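Local coordinates for extracellular subtilisin-like serine proteinase (Vibrio sp. PA-44, PDB 1SH7), which probably cleaves proteins as a calcium-binding, cold-adapted secreted serine endopeptidase of the subtilase family, related to proteinase K, at residues 238-241 against 242-246. Sequence-based numbering, arbitrary orientation.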
loop_
_atom_site.group_PDB
_atom_site.type_symbol
_atom_site.label_atom_id
_atom_site.label_comp_id
_atom_site.label_asym_id
_atom_site.label_seq_id
_atom_site.Cartn_x
_atom_site.Cartn_y
_atom_site.Cartn_z
ATOM N N ASN A 238 10.492 -10.648 -11.231
ATOM C CA ASN A 238 9.495 -10.055 -12.122
ATOM C C ASN A 238 8.242 -10.925 -12.327
ATOM O O ASN A 238 7.160 -10.402 -12.639
ATOM C CB ASN A 238 10.096 -9.789 -13.517
ATOM C CG ASN A 238 11.005 -8.549 -13.599
ATOM O OD1 ASN A 238 11.461 -8.242 -14.700
ATOM N ND2 ASN A 238 11.265 -7.840 -12.479
ATOM N N GLY A 239 8.394 -12.241 -12.190
ATOM C CA GLY A 239 7.355 -13.182 -12.550
ATOM C C GLY A 239 6.378 -13.609 -11.459
ATOM O O GLY A 239 5.579 -14.500 -11.714
ATOM N N LEU A 240 6.431 -13.011 -10.267
ATOM C CA LEU A 240 5.590 -13.449 -9.176
ATOM C C LEU A 240 4.124 -13.251 -9.527
ATOM O O LEU A 240 3.713 -12.165 -9.961
ATOM C CB LEU A 240 5.886 -12.660 -7.895
ATOM C CG LEU A 240 7.248 -12.871 -7.228
ATOM C CD1 LEU A 240 7.482 -11.716 -6.246
ATOM C CD2 LEU A 240 7.340 -14.208 -6.498
ATOM N N THR A 241 3.332 -14.308 -9.387
ATOM C CA THR A 241 1.894 -14.170 -9.520
ATOM C C THR A 241 1.464 -13.559 -8.202
ATOM O O THR A 241 2.250 -13.534 -7.230
ATOM C CB THR A 241 1.215 -15.494 -9.676
ATOM O OG1 THR A 241 1.517 -16.306 -8.532
ATOM C CG2 THR A 241 1.788 -16.308 -10.898
ATOM N N PRO A 242 0.230 -13.074 -8.155
ATOM C CA PRO A 242 -0.323 -12.583 -6.897
ATOM C C PRO A 242 -0.303 -13.643 -5.807
ATOM O O PRO A 242 0.042 -13.300 -4.697
ATOM C CB PRO A 242 -1.743 -12.142 -7.282
ATOM C CG PRO A 242 -1.602 -11.788 -8.765
ATOM C CD PRO A 242 -0.688 -12.851 -9.282
ATOM N N LEU A 243 -0.597 -14.905 -6.113
ATOM C CA LEU A 243 -0.503 -15.955 -5.102
ATOM C C LEU A 243 0.930 -16.070 -4.569
ATOM O O LEU A 243 1.136 -16.184 -3.369
ATOM C CB LEU A 243 -0.906 -17.310 -5.700
ATOM C CG LEU A 243 -1.888 -18.273 -5.040
ATOM C CD1 LEU A 243 -1.377 -19.668 -5.197
ATOM C CD2 LEU A 243 -2.240 -17.983 -3.593
ATOM N N GLN A 244 1.921 -16.062 -5.463
ATOM C CA GLN A 244 3.329 -16.135 -5.046
ATOM C C GLN A 244 3.747 -14.929 -4.214
ATOM O O GLN A 244 4.456 -15.089 -3.211
ATOM C CB GLN A 244 4.267 -16.310 -6.228
ATOM C CG GLN A 244 4.142 -17.689 -6.932
ATOM C CD GLN A 244 4.847 -17.751 -8.256
ATOM O OE1 GLN A 244 4.825 -16.764 -9.008
ATOM N NE2 GLN A 244 5.550 -18.867 -8.531
ATOM N N LEU A 245 3.299 -13.747 -4.602
ATOM C CA LEU A 245 3.698 -12.516 -3.911
ATOM C C LEU A 245 3.069 -12.496 -2.511
ATOM O O LEU A 245 3.755 -12.225 -1.520
ATOM C CB LEU A 245 3.306 -11.277 -4.736
ATOM C CG LEU A 245 3.663 -9.845 -4.284
ATOM C CD1 LEU A 245 4.696 -9.774 -3.224
ATOM C CD2 LEU A 245 4.141 -9.028 -5.517
ATOM N N THR A 246 1.782 -12.823 -2.416
ATOM C CA THR A 246 1.123 -12.990 -1.128
ATOM C C THR A 246 1.898 -13.965 -0.230
ATOM O O THR A 246 2.171 -13.661 0.940
ATOM C CB THR A 246 -0.305 -13.474 -1.337
ATOM O OG1 THR A 246 -1.067 -12.411 -1.942
ATOM C CG2 THR A 246 -0.987 -13.815 0.006
#
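With chi1 of Thr241 at 59°, OG1 sits between its own backbone N and carbonyl carbon, within reach of the backbone N of Gln244, while Gln244 carries CG beside its backbone N (chi1 -68°) and runs extended back toward Thr241. The two residues thereby form a capping box at the start of helix 242-252, with Thr241 as N-cap and Pro242 opening the first turn. Thr241 OG1 accepts from Gln244 N at 3.1 Å, an almost straight bond (166°). In return, Gln244 OE1 receives Thr241 N at 2.9 Å, in the carbonyl plane and on a lone pair, which helps to orient the carboxamide. Helical pairing then begins with Leu245 N donating to Thr241 O at 2.8 Å. Next to the box, Leu240 turns its side chain across that of Gln244, and Leu240 CB lies 4.3 Å from Leu245 CB. Both leucines pack on Tyr233 of helix 219-236, and Leu245, which also reaches Ser150 of strand 150-154, is buried against the protein, whereas Thr241 and Gln244 lie at the surface. Leu240 CD2 rests 3.7 Å from Gln244 CB.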